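Local coordinates for protein flavodoxin (Lactobacillus reuteri, PDB 5VEG) that binds flavin mononucleotide and, associated with a bacterial microcompartment, probably acts as a low-potential electron donor to redox enzymes, at residues 37-40 and 44-47; 46-51 and 62-67; 68-73 and 98-103; 81-86 and 133-138. All blocks are in the same frame, centred on the assembly; numbering follows the deposited sequence.

Interaction 1 (37-40 and 44-47). With FMN (flavin mononucleotide), chain D.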
loop_
_atom_site.group_PDB
_atom_site.type_symbol
_atom_site.label_atom_id
_atom_site.label_comp_id
_atom_site.label_asym_id
_atom_site.label_seq_id
_atom_site.Cartn_x
_atom_site.Cartn_y
_atom_site.Cartn_z
ATOM N N TYR A 37 2.288 -2.974 -5.761
ATOM C CA TYR A 37 3.475 -2.166 -5.519
ATOM C C TYR A 37 3.873 -1.445 -6.792
ATOM O O TYR A 37 3.583 -1.895 -7.908
ATOM C CB TYR A 37 4.666 -3.006 -4.997
ATOM C CG TYR A 37 5.126 -4.095 -5.954
ATOM C CD1 TYR A 37 6.086 -3.838 -6.933
ATOM C CD2 TYR A 37 4.593 -5.380 -5.874
ATOM C CE1 TYR A 37 6.489 -4.832 -7.813
ATOM C CE2 TYR A 37 4.994 -6.373 -6.740
ATOM C CZ TYR A 37 5.932 -6.096 -7.705
ATOM O OH TYR A 37 6.323 -7.096 -8.557
ATOM N N ALA A 38 4.533 -0.306 -6.611
ATOM C CA ALA A 38 5.242 0.364 -7.691
ATOM C C ALA A 38 6.702 0.462 -7.289
ATOM O O ALA A 38 7.009 0.774 -6.135
ATOM C CB ALA A 38 4.670 1.749 -7.977
ATOM N N THR A 39 7.602 0.172 -8.224
ATOM C CA THR A 39 8.996 0.137 -7.815
ATOM C C THR A 39 9.900 0.312 -9.026
ATOM O O THR A 39 9.522 0.005 -10.162
ATOM C CB THR A 39 9.311 -1.166 -7.071
ATOM O OG1 THR A 39 10.634 -1.097 -6.531
ATOM C CG2 THR A 39 9.186 -2.379 -7.997
ATOM N N MET A 40 11.102 0.816 -8.758
ATOM C CA MET A 40 12.150 0.884 -9.772
ATOM C C MET A 40 13.430 0.180 -9.348
ATOM O O MET A 40 14.035 -0.518 -10.161
ATOM C CB MET A 40 12.439 2.341 -10.133
ATOM C CG MET A 40 11.265 2.965 -10.852
ATOM S SD MET A 40 11.687 4.427 -11.806
ATOM C CE MET A 40 12.709 5.225 -10.622
ATOM N N ASN A 44 10.295 -0.833 -2.747
ATOM C CA ASN A 44 8.864 -0.910 -2.478
ATOM C C ASN A 44 8.282 -2.269 -2.799
ATOM O O ASN A 44 7.239 -2.627 -2.237
ATOM C CB ASN A 44 8.136 0.171 -3.256
ATOM C CG ASN A 44 8.250 1.509 -2.582
ATOM O OD1 ASN A 44 7.447 1.830 -1.711
ATOM N ND2 ASN A 44 9.263 2.291 -2.959
ATOM N N GLU A 45 8.926 -3.032 -3.686
ATOM C CA GLU A 45 8.551 -4.432 -3.842
ATOM C C GLU A 45 8.969 -5.234 -2.620
ATOM O O GLU A 45 8.239 -6.128 -2.171
ATOM C CB GLU A 45 9.177 -5.010 -5.111
ATOM C CG GLU A 45 8.945 -6.491 -5.248
ATOM C CD GLU A 45 9.481 -7.064 -6.543
ATOM O OE1 GLU A 45 9.923 -6.284 -7.421
ATOM O OE2 GLU A 45 9.432 -8.309 -6.678
ATOM N N GLU A 46 10.142 -4.918 -2.062
ATOM C CA GLU A 46 10.534 -5.492 -0.779
ATOM C C GLU A 46 9.501 -5.183 0.301
ATOM O O GLU A 46 9.103 -6.075 1.062
ATOM C CB GLU A 46 11.920 -4.963 -0.380
ATOM C CG GLU A 46 12.611 -5.719 0.723
ATOM C CD GLU A 46 14.062 -5.253 0.918
ATOM O OE1 GLU A 46 14.582 -4.505 0.055
ATOM O OE2 GLU A 46 14.685 -5.639 1.930
ATOM N N VAL A 47 9.036 -3.930 0.370
ATOM C CA VAL A 47 8.019 -3.564 1.363
ATOM C C VAL A 47 6.748 -4.378 1.143
ATOM O O VAL A 47 6.173 -4.934 2.085
ATOM C CB VAL A 47 7.726 -2.056 1.308
ATOM C CG1 VAL A 47 6.479 -1.699 2.173
ATOM C CG2 VAL A 47 8.976 -1.234 1.734
HETATM N N1 FMN D . 11.838 9.867 -2.121
HETATM C C2 FMN D . 10.886 10.604 -1.448
HETATM O O2 FMN D . 10.415 10.172 -0.400
HETATM N N3 FMN D . 10.473 11.825 -1.938
HETATM C C4 FMN D . 11.008 12.326 -3.107
HETATM O O4 FMN D . 10.617 13.411 -3.522
HETATM C C4A FMN D . 11.977 11.594 -3.796
HETATM N N5 FMN D . 12.531 12.072 -4.972
HETATM C C5A FMN D . 13.488 11.306 -5.626
HETATM C C6 FMN D . 14.071 11.761 -6.814
HETATM C C7 FMN D . 15.036 10.987 -7.469
HETATM C C7M FMN D . 15.670 11.470 -8.745
HETATM C C8 FMN D . 15.430 9.766 -6.934
HETATM C C8M FMN D . 16.472 8.940 -7.638
HETATM C C9 FMN D . 14.860 9.307 -5.750
HETATM C C9A FMN D . 13.885 10.074 -5.112
HETATM N N10 FMN D . 13.323 9.599 -3.948
HETATM C C10 FMN D . 12.386 10.361 -3.288
HETATM C "C1'" FMN D . 13.809 8.301 -3.374
HETATM C "C2'" FMN D . 13.053 7.029 -3.730
HETATM O "O2'" FMN D . 11.703 7.198 -3.382
HETATM C "C3'" FMN D . 13.659 5.968 -2.829
HETATM O "O3'" FMN D . 14.992 5.675 -3.202
HETATM C "C4'" FMN D . 12.861 4.681 -2.821
HETATM O "O4'" FMN D . 13.445 3.809 -1.886
HETATM C "C5'" FMN D . 12.914 4.010 -4.183
HETATM O "O5'" FMN D . 11.998 2.936 -4.135
HETATM P P FMN D . 12.074 1.740 -5.213
HETATM O O1P FMN D . 13.383 1.010 -5.007
HETATM O O2P FMN D . 10.913 0.810 -4.908
HETATM O O3P FMN D . 12.038 2.290 -6.607
#
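Tyr-37 carries its CG between backbone N and carbonyl carbon (chi1 61°), whereas Glu-45 places CG opposite its own N (chi1 174°) and stays extended beyond it, a pairing that sets the two side chains next to each other and pointing the same way. They flank the phosphate-binding loop of the flavodoxin fold, where strand 31-38 gives way to helix 43-56. Glu-45 CG lies over one face of the phenol ring in a CH-pi contact, 4.0 Å from the centroid of the Tyr-37 ring and displaced toward its rim. The carboxylate continues nearly flat to the ring, its plane turned by 20°, and Glu-45 CD comes to 3.7 Å from Tyr-37 OH. With an alanine here the ring is gone, and the aliphatic arm of Glu-45 would probably lose its flat support and be freer to swing. Thr-39 is two-sided: CG2 packs 3.9 Å from Glu-45 CB, while OG1 gives a short 2.5 Å hydrogen bond to FMN O2P. Asn-44 grips the same oxygen twice, through backbone N at 2.8 Å and through ND2, so three donors converge on O2P. The amide is held at its other end by Ser-119 N, which bonds to Asn-44 OD1. Met-40 N donates to FMN O3P at 2.8 Å, and the adjacent helix N terminus would probably help stabilise the phosphate charge. Ala-38 O, a buried carbonyl without a hydrogen-bond partner in the model, faces Asn-44 CB at 3.1 Å.

Interaction 2 (46-51 and 62-67)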
loop_
_atom_site.group_PDB
_atom_site.type_symbol
_atom_site.label_atom_id
_atom_site.label_comp_id
_atom_site.label_asym_id
_atom_site.label_seq_id
_atom_site.Cartn_x
_atom_site.Cartn_y
_atom_site.Cartn_z
ATOM N N GLU A 46 10.142 -4.918 -2.062
ATOM C CA GLU A 46 10.534 -5.492 -0.779
ATOM C C GLU A 46 9.501 -5.183 0.301
ATOM O O GLU A 46 9.103 -6.075 1.062
ATOM C CB GLU A 46 11.920 -4.963 -0.380
ATOM C CG GLU A 46 12.611 -5.719 0.723
ATOM C CD GLU A 46 14.062 -5.253 0.918
ATOM O OE1 GLU A 46 14.582 -4.505 0.055
ATOM O OE2 GLU A 46 14.685 -5.639 1.930
ATOM N N VAL A 47 9.036 -3.930 0.370
ATOM C CA VAL A 47 8.019 -3.564 1.363
ATOM C C VAL A 47 6.748 -4.378 1.143
ATOM O O VAL A 47 6.173 -4.934 2.085
ATOM C CB VAL A 47 7.726 -2.056 1.308
ATOM C CG1 VAL A 47 6.479 -1.699 2.173
ATOM C CG2 VAL A 47 8.976 -1.234 1.734
ATOM N N ALA A 48 6.290 -4.446 -0.108
ATOM C CA ALA A 48 5.113 -5.257 -0.420
ATOM C C ALA A 48 5.325 -6.722 -0.026
ATOM O O ALA A 48 4.426 -7.356 0.541
ATOM C CB ALA A 48 4.781 -5.124 -1.909
ATOM N N ASN A 49 6.512 -7.272 -0.310
ATOM C CA ASN A 49 6.812 -8.654 0.074
ATOM C C ASN A 49 6.672 -8.860 1.576
ATOM O O ASN A 49 6.117 -9.869 2.026
ATOM C CB ASN A 49 8.232 -9.036 -0.357
ATOM C CG ASN A 49 8.396 -9.200 -1.864
ATOM O OD1 ASN A 49 7.426 -9.220 -2.631
ATOM N ND2 ASN A 49 9.647 -9.322 -2.295
ATOM N N ILE A 50 7.200 -7.928 2.375
ATOM C CA ILE A 50 7.096 -8.059 3.825
ATOM C C ILE A 50 5.639 -8.018 4.262
ATOM O O ILE A 50 5.228 -8.763 5.156
ATOM C CB ILE A 50 7.927 -6.963 4.520
ATOM C CG1 ILE A 50 9.416 -7.156 4.192
ATOM C CG2 ILE A 50 7.670 -6.968 6.024
ATOM C CD1 ILE A 50 10.304 -5.910 4.458
ATOM N N VAL A 51 4.837 -7.149 3.644
ATOM C CA VAL A 51 3.428 -7.057 4.023
ATOM C C VAL A 51 2.681 -8.325 3.610
ATOM O O VAL A 51 1.868 -8.858 4.374
ATOM C CB VAL A 51 2.795 -5.788 3.417
ATOM C CG1 VAL A 51 1.295 -5.757 3.700
ATOM C CG2 VAL A 51 3.489 -4.499 3.974
ATOM N N VAL A 62 -3.390 -13.873 -0.029
ATOM C CA VAL A 62 -2.846 -12.620 -0.539
ATOM C C VAL A 62 -2.571 -12.754 -2.028
ATOM O O VAL A 62 -1.910 -13.702 -2.463
ATOM C CB VAL A 62 -1.553 -12.221 0.197
ATOM C CG1 VAL A 62 -0.941 -10.965 -0.448
ATOM C CG2 VAL A 62 -1.807 -11.992 1.675
ATOM N N THR A 63 -3.054 -11.786 -2.797
ATOM C CA THR A 63 -2.606 -11.567 -4.164
ATOM C C THR A 63 -1.644 -10.383 -4.170
ATOM O O THR A 63 -1.904 -9.364 -3.521
ATOM C CB THR A 63 -3.795 -11.289 -5.085
ATOM O OG1 THR A 63 -4.796 -12.295 -4.883
ATOM C CG2 THR A 63 -3.362 -11.283 -6.543
ATOM N N GLU A 64 -0.531 -10.527 -4.881
ATOM C CA GLU A 64 0.467 -9.473 -4.988
ATOM C C GLU A 64 0.724 -9.206 -6.461
ATOM O O GLU A 64 0.936 -10.146 -7.230
ATOM C CB GLU A 64 1.771 -9.863 -4.279
ATOM C CG GLU A 64 2.819 -8.745 -4.260
ATOM C CD GLU A 64 4.108 -9.112 -3.517
ATOM O OE1 GLU A 64 4.272 -10.273 -3.089
ATOM O OE2 GLU A 64 4.966 -8.223 -3.360
ATOM N N SER A 65 0.709 -7.935 -6.858
ATOM C CA SER A 65 0.982 -7.611 -8.253
ATOM C C SER A 65 1.628 -6.236 -8.352
ATOM O O SER A 65 1.582 -5.438 -7.414
ATOM C CB SER A 65 -0.301 -7.662 -9.098
ATOM O OG SER A 65 -1.304 -6.838 -8.536
ATOM N N GLU A 66 2.250 -5.972 -9.496
ATOM C CA GLU A 66 2.804 -4.654 -9.780
ATOM C C GLU A 66 1.705 -3.728 -10.293
ATOM O O GLU A 66 0.770 -4.158 -10.977
ATOM C CB GLU A 66 3.933 -4.750 -10.811
ATOM C CG GLU A 66 4.775 -3.469 -10.977
ATOM C CD GLU A 66 4.286 -2.613 -12.123
ATOM O OE1 GLU A 66 4.304 -1.377 -11.991
ATOM O OE2 GLU A 66 3.858 -3.176 -13.160
ATOM N N ILE A 67 1.837 -2.438 -9.972
ATOM C CA ILE A 67 0.715 -1.522 -10.156
ATOM C C ILE A 67 0.364 -1.360 -11.634
ATOM O O ILE A 67 -0.814 -1.272 -11.992
ATOM C CB ILE A 67 1.010 -0.172 -9.477
ATOM C CG1 ILE A 67 -0.262 0.667 -9.359
ATOM C CG2 ILE A 67 2.125 0.599 -10.197
ATOM C CD1 ILE A 67 -0.179 1.701 -8.231
#
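Ala-48 is where helix 43-56 first meets Glu-64 of strand 60-66: its methyl CB lies 3.4 Å from Glu-64 OE2, and it also rests on Val-35 and Tyr-37 of the neighbouring strand 31-38. Glu-64 reaches the helix because its CG stands opposite the backbone N (chi1 -175°) and the chain runs on fully extended, delivering the carboxylate to the helix surface. Next along the helix comes Asn-49. Its CB starts off away from the strand, but the chain folds back, and the Asn-49 and Glu-64 side chains cross at about a right angle, amide and carboxylate planes 82° apart. The amide end comes within 2.8 Å of the carboxylate, Asn-49 OD1 to Glu-64 OE2. Put an alanine in place of Glu-64 and the carboxylate disappears, which would probably leave the Asn-49 amide without the group it lies against and open a gap beside the Ala-48 methyl. Ile-50 and Val-51 follow, turned to another neighbour, since both lean on Leu-165 of helix 159-176. The helix itself is held by its regular backbone bonds, among them Val-51 N to Val-47 O at 3.0 Å. On the strand, Ser-65 and Thr-63 pair their backbones with strand 31-38. Helix and edge strand thus close the beta-alpha-beta crossover formed by strand 31-38, helix 43-56 and strand 60-66, the first such unit of the flavodoxin fold.

Interaction 3 (68-73 and 98-103). With CD (cadmium ion), chain E; NA (sodium ion), chain F.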
loop_
_atom_site.group_PDB
_atom_site.type_symbol
_atom_site.label_atom_id
_atom_site.label_comp_id
_atom_site.label_asym_id
_atom_site.label_seq_id
_atom_site.Cartn_x
_atom_site.Cartn_y
_atom_site.Cartn_z
ATOM N N SER A 68 1.362 -1.334 -12.515
ATOM C CA SER A 68 1.070 -1.081 -13.921
ATOM C C SER A 68 0.420 -2.276 -14.608
ATOM O O SER A 68 -0.163 -2.099 -15.679
ATOM C CB SER A 68 2.336 -0.690 -14.679
ATOM O OG SER A 68 3.037 -1.843 -15.108
ATOM N N GLN A 69 0.506 -3.473 -14.023
ATOM C CA GLN A 69 -0.157 -4.662 -14.553
ATOM C C GLN A 69 -1.468 -4.983 -13.841
ATOM O O GLN A 69 -1.975 -6.099 -13.980
ATOM C CB GLN A 69 0.767 -5.881 -14.448
ATOM C CG GLN A 69 2.146 -5.699 -15.034
ATOM C CD GLN A 69 2.207 -6.073 -16.496
ATOM O OE1 GLN A 69 1.320 -5.717 -17.278
ATOM N NE2 GLN A 69 3.264 -6.783 -16.883
ATOM N N THR A 70 -2.014 -4.058 -13.058
ATOM C CA THR A 70 -3.159 -4.343 -12.202
ATOM C C THR A 70 -4.276 -3.365 -12.518
ATOM O O THR A 70 -4.041 -2.154 -12.593
ATOM C CB THR A 70 -2.784 -4.254 -10.716
ATOM O OG1 THR A 70 -1.599 -5.023 -10.474
ATOM C CG2 THR A 70 -3.910 -4.780 -9.840
ATOM N N ASP A 71 -5.481 -3.893 -12.721
ATOM C CA ASP A 71 -6.672 -3.072 -12.865
ATOM C C ASP A 71 -7.389 -2.971 -11.525
ATOM O O ASP A 71 -7.513 -3.961 -10.798
ATOM C CB ASP A 71 -7.604 -3.645 -13.936
ATOM C CG ASP A 71 -6.930 -3.727 -15.305
ATOM O OD1 ASP A 71 -6.428 -2.677 -15.780
ATOM O OD2 ASP A 71 -6.889 -4.836 -15.895
ATOM N N VAL A 72 -7.843 -1.760 -11.190
ATOM C CA VAL A 72 -8.566 -1.558 -9.939
ATOM C C VAL A 72 -9.762 -2.496 -9.835
ATOM O O VAL A 72 -10.070 -2.998 -8.750
ATOM C CB VAL A 72 -8.990 -0.082 -9.798
ATOM C CG1 VAL A 72 -10.003 0.090 -8.657
ATOM C CG2 VAL A 72 -7.752 0.815 -9.575
ATOM N N ALA A 73 -10.440 -2.772 -10.953
ATOM C CA ALA A 73 -11.599 -3.664 -10.909
ATOM C C ALA A 73 -11.231 -5.040 -10.362
ATOM O O ALA A 73 -12.035 -5.668 -9.665
ATOM C CB ALA A 73 -12.224 -3.797 -12.301
ATOM N N LEU A 98 -0.444 6.250 -12.189
ATOM C CA LEU A 98 -1.381 7.372 -12.191
ATOM C C LEU A 98 -2.787 6.918 -12.551
ATOM O O LEU A 98 -3.769 7.386 -11.969
ATOM C CB LEU A 98 -0.910 8.456 -13.161
ATOM C CG LEU A 98 0.317 9.232 -12.669
ATOM C CD1 LEU A 98 0.920 10.014 -13.839
ATOM C CD2 LEU A 98 -0.065 10.158 -11.530
ATOM N N ASP A 99 -2.900 6.004 -13.505
ATOM C CA ASP A 99 -4.220 5.523 -13.892
ATOM C C ASP A 99 -4.885 4.751 -12.759
ATOM O O ASP A 99 -6.043 5.017 -12.399
ATOM C CB ASP A 99 -4.100 4.657 -15.130
ATOM C CG ASP A 99 -5.421 4.088 -15.526
ATOM O OD1 ASP A 99 -6.350 4.895 -15.709
ATOM O OD2 ASP A 99 -5.526 2.856 -15.585
ATOM N N PHE A 100 -4.157 3.789 -12.183
ATOM C CA PHE A 100 -4.613 3.063 -11.002
ATOM C C PHE A 100 -5.047 4.014 -9.898
ATOM O O PHE A 100 -6.117 3.845 -9.303
ATOM C CB PHE A 100 -3.485 2.146 -10.517
ATOM C CG PHE A 100 -3.884 1.176 -9.426
ATOM C CD1 PHE A 100 -3.984 1.592 -8.100
ATOM C CD2 PHE A 100 -4.081 -0.163 -9.716
ATOM C CE1 PHE A 100 -4.312 0.695 -7.098
ATOM C CE2 PHE A 100 -4.394 -1.064 -8.717
ATOM C CZ PHE A 100 -4.511 -0.636 -7.412
ATOM N N TYR A 101 -4.202 5.006 -9.590
ATOM C CA TYR A 101 -4.525 6.001 -8.570
ATOM C C TYR A 101 -5.840 6.711 -8.882
ATOM O O TYR A 101 -6.712 6.835 -8.016
ATOM C CB TYR A 101 -3.371 7.005 -8.465
ATOM C CG TYR A 101 -3.651 8.279 -7.693
ATOM C CD1 TYR A 101 -3.720 8.274 -6.299
ATOM C CD2 TYR A 101 -3.783 9.499 -8.350
ATOM C CE1 TYR A 101 -3.937 9.447 -5.588
ATOM C CE2 TYR A 101 -4.005 10.678 -7.651
ATOM C CZ TYR A 101 -4.075 10.651 -6.270
ATOM O OH TYR A 101 -4.302 11.823 -5.575
ATOM N N ASP A 102 -5.994 7.195 -10.120
ATOM C CA ASP A 102 -7.228 7.874 -10.515
ATOM C C ASP A 102 -8.428 6.929 -10.462
ATOM O O ASP A 102 -9.488 7.283 -9.922
ATOM C CB ASP A 102 -7.055 8.473 -11.914
ATOM C CG ASP A 102 -8.294 9.220 -12.397
ATOM O OD1 ASP A 102 -8.753 10.154 -11.704
ATOM O OD2 ASP A 102 -8.807 8.873 -13.484
ATOM N N ASP A 103 -8.275 5.708 -10.983
ATOM C CA ASP A 103 -9.378 4.749 -10.938
ATOM C C ASP A 103 -9.783 4.411 -9.509
ATOM O O ASP A 103 -10.963 4.159 -9.241
ATOM C CB ASP A 103 -8.998 3.470 -11.670
ATOM C CG ASP A 103 -8.849 3.671 -13.159
ATOM O OD1 ASP A 103 -9.140 4.776 -13.680
ATOM O OD2 ASP A 103 -8.434 2.699 -13.798
HETATM CD CD CD E . -8.019 3.023 -16.147
HETATM NA NA NA F . -7.305 6.609 -16.978
HETATM O O HOH W 1 -5.127 0.585 -14.050
HETATM O O HOH W 2 -7.437 0.443 -13.092
HETATM O O HOH W 3 -8.405 6.760 -15.032
HETATM O O HOH W 4 -7.986 0.471 -16.071
#
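The cadmium site of Asp-99 and Asp-103 stands on helix 98-105, immediately beside the apolar patch where Val-72 packs against Phe-100 and Asp-103. Asp-99 chelates the cadmium ion with both oxygens, OD1 at 2.5 Å and OD2 at 2.6 Å, and Asp-103 adds OD2 at 2.4 Å; a water is a further ligand. Asp-99 OD1 also bridges to the sodium ion, 2.3 Å away, so one oxygen serves two metals, whose positive charge probably offsets the crowding of carboxylates. A second-shell water ties the site to segment 68-73: it accepts from Val-72 N and donates to Asp-103 OD2. Below the ions the contact turns apolar. Val-72 CG2 sits over the centre of one face of the Phe-100 ring, 3.8 Å from the centroid and 10° off the normal, a CH-pi contact, and the same methyl meets Asp-103 CB at 3.6 Å. Phe-100 reaches it by setting CG opposite its backbone N (chi1 -171°). At the ring edge, Thr-70 O lies in the ring plane, 3.5 Å from Phe-100 CD2. The Thr-70 hydroxyl bonds elsewhere, to Glu-66 O. Phe-100 also meets Phe-75 edge-to-face and touches Val-36 of strand 31-38, and the following residue, Tyr-101, packs on helix 130-141, so helix 98-105 packs against that helix, the start of helix 72-75 and the sheet.

Interaction 4 (81-86 and 133-138)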
loop_
_atom_site.group_PDB
_atom_site.type_symbol
_atom_site.label_atom_id
_atom_site.label_comp_id
_atom_site.label_asym_id
_atom_site.label_seq_id
_atom_site.Cartn_x
_atom_site.Cartn_y
_atom_site.Cartn_z
ATOM N N LEU A 81 -6.997 -4.046 1.061
ATOM C CA LEU A 81 -6.330 -3.425 -0.081
ATOM C C LEU A 81 -5.106 -2.636 0.385
ATOM O O LEU A 81 -5.214 -1.809 1.289
ATOM C CB LEU A 81 -7.288 -2.499 -0.826
ATOM C CG LEU A 81 -8.660 -3.128 -1.072
ATOM C CD1 LEU A 81 -9.651 -2.079 -1.529
ATOM C CD2 LEU A 81 -8.515 -4.250 -2.082
ATOM N N VAL A 82 -3.960 -2.879 -0.248
ATOM C CA VAL A 82 -2.684 -2.283 0.141
ATOM C C VAL A 82 -1.983 -1.772 -1.108
ATOM O O VAL A 82 -1.883 -2.498 -2.103
ATOM C CB VAL A 82 -1.778 -3.282 0.894
ATOM C CG1 VAL A 82 -0.402 -2.642 1.221
ATOM C CG2 VAL A 82 -2.459 -3.758 2.165
ATOM N N VAL A 83 -1.486 -0.527 -1.048
ATOM C CA VAL A 83 -0.582 0.028 -2.059
ATOM C C VAL A 83 0.764 0.348 -1.410
ATOM O O VAL A 83 0.824 1.032 -0.379
ATOM C CB VAL A 83 -1.169 1.288 -2.724
ATOM C CG1 VAL A 83 -0.197 1.851 -3.743
ATOM C CG2 VAL A 83 -2.533 0.979 -3.405
ATOM N N CYS A 84 1.841 -0.133 -2.023
ATOM C CA CYS A 84 3.201 0.176 -1.603
ATOM C C CYS A 84 3.899 0.834 -2.785
ATOM O O CYS A 84 4.168 0.171 -3.785
ATOM C CB CYS A 84 3.951 -1.082 -1.155
ATOM S SG CYS A 84 3.183 -2.023 0.206
ATOM N N ALA A 85 4.203 2.131 -2.690
ATOM C CA ALA A 85 4.696 2.834 -3.868
ATOM C C ALA A 85 5.688 3.923 -3.489
ATOM O O ALA A 85 5.568 4.559 -2.439
ATOM C CB ALA A 85 3.557 3.464 -4.672
ATOM N N TYR A 86 6.637 4.165 -4.396
ATOM C CA TYR A 86 7.695 5.142 -4.164
ATOM C C TYR A 86 7.211 6.551 -4.490
ATOM O O TYR A 86 6.130 6.761 -5.052
ATOM C CB TYR A 86 8.929 4.815 -5.014
ATOM C CG TYR A 86 8.673 4.887 -6.513
ATOM C CD1 TYR A 86 8.743 6.100 -7.200
ATOM C CD2 TYR A 86 8.355 3.737 -7.240
ATOM C CE1 TYR A 86 8.502 6.165 -8.588
ATOM C CE2 TYR A 86 8.109 3.791 -8.616
ATOM C CZ TYR A 86 8.184 5.003 -9.280
ATOM O OH TYR A 86 7.937 5.058 -10.640
ATOM N N ASP A 133 0.921 9.463 1.131
ATOM C CA ASP A 133 -0.150 10.380 1.505
ATOM C C ASP A 133 -1.203 10.481 0.411
ATOM O O ASP A 133 -2.404 10.547 0.705
ATOM C CB ASP A 133 0.410 11.771 1.797
ATOM C CG ASP A 133 1.387 11.777 2.948
ATOM O OD1 ASP A 133 1.105 11.085 3.948
ATOM O OD2 ASP A 133 2.430 12.469 2.851
ATOM N N HIS A 134 -0.778 10.498 -0.858
ATOM C CA HIS A 134 -1.750 10.567 -1.950
ATOM C C HIS A 134 -2.633 9.324 -1.993
ATOM O O HIS A 134 -3.853 9.427 -2.166
ATOM C CB HIS A 134 -1.036 10.759 -3.288
ATOM C CG HIS A 134 -0.543 12.153 -3.490
ATOM N ND1 HIS A 134 0.747 12.437 -3.885
ATOM C CD2 HIS A 134 -1.158 13.345 -3.317
ATOM C CE1 HIS A 134 0.896 13.746 -3.970
ATOM N NE2 HIS A 134 -0.249 14.317 -3.638
ATOM N N PHE A 135 -2.039 8.134 -1.864
ATOM C CA PHE A 135 -2.862 6.930 -1.946
ATOM C C PHE A 135 -3.768 6.787 -0.736
ATOM O O PHE A 135 -4.900 6.297 -0.865
ATOM C CB PHE A 135 -1.999 5.684 -2.127
ATOM C CG PHE A 135 -1.711 5.373 -3.569
ATOM C CD1 PHE A 135 -2.661 4.718 -4.356
ATOM C CD2 PHE A 135 -0.518 5.770 -4.152
ATOM C CE1 PHE A 135 -2.412 4.443 -5.683
ATOM C CE2 PHE A 135 -0.255 5.501 -5.489
ATOM C CZ PHE A 135 -1.203 4.837 -6.258
ATOM N N ASP A 136 -3.296 7.211 0.438
ATOM C CA ASP A 136 -4.157 7.194 1.613
ATOM C C ASP A 136 -5.358 8.113 1.417
ATOM O O ASP A 136 -6.502 7.737 1.718
ATOM C CB ASP A 136 -3.369 7.592 2.860
ATOM C CG ASP A 136 -4.081 7.189 4.137
ATOM O OD1 ASP A 136 -5.097 7.823 4.453
ATOM O OD2 ASP A 136 -3.646 6.224 4.800
ATOM N N ASP A 137 -5.117 9.319 0.901
ATOM C CA ASP A 137 -6.226 10.198 0.537
ATOM C C ASP A 137 -7.130 9.559 -0.520
ATOM O O ASP A 137 -8.356 9.674 -0.441
ATOM C CB ASP A 137 -5.689 11.542 0.039
ATOM C CG ASP A 137 -5.186 12.429 1.176
ATOM O OD1 ASP A 137 -5.484 12.138 2.354
ATOM O OD2 ASP A 137 -4.501 13.425 0.885
ATOM N N ALA A 138 -6.558 8.897 -1.528
ATOM C CA ALA A 138 -7.414 8.317 -2.560
ATOM C C ALA A 138 -8.337 7.254 -1.974
ATOM O O ALA A 138 -9.521 7.172 -2.337
ATOM C CB ALA A 138 -6.580 7.722 -3.691
#
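Val-83 and Phe-135 make the CH-pi part of this buried contact. Val-83 CG1 stands over the centre of one ring face, 3.7 Å from the centroid of Phe-135 and only 5° off the normal, so the methyl sits squarely over the pi face. That position follows from CG1 lying opposite the backbone N of Val-83 (chi1 179°), and the two side chains cross at about a right angle. Apolar packing fills in around it: Val-83 CG2 comes to 3.9 Å from Phe-135 CD1, and Ala-85 CB approaches obliquely, 4.4 Å from Phe-135 CE2. Further aromatic packing comes from helix 98-105, whose Tyr-101 meets Phe-135 edge-to-face. No hydrogen bond joins the two segments; polar bonding runs elsewhere, with Val-83 pairing its backbone with Ala-117 of strand 113-120, and Asp-133 forming salt bridges to Lys-150 and Lys-152. Cys-84, between the two inward residues, points away from the helix and touches Val-47 and Ala-48 of helix 43-56. The central strand 80-85 is therefore covered by helices on both faces, as in the doubly wound, parallel alpha/beta sandwich of the flavodoxin fold with strand order 2-1-3-4-5.

How the interactions relate
From the N terminus, interaction 1 closes the short phosphate loop after strand 31-38, and interaction 2 begins on the helix where it ends, closing the crossover to strand 60-66; they share Glu-46 and Val-47. Tyr-37 and Ile-67 join them directly, Tyr-37 O meeting Ile-67 N at 2.8 Å. Interaction 3 spans a longer excursion from 68-73 to 98-103 and crosses interaction 4, which starts inside it at 81-86 and ends beyond it at 133-138. Tyr-101 and Phe-100 pack on Phe-135 where these two meet. Together the contacts tie helix 43-56 to one face of the sheet and helices 98-105 and 130-141 to the other, interaction 3 joining helix 98-105 to the start of helix 72-75.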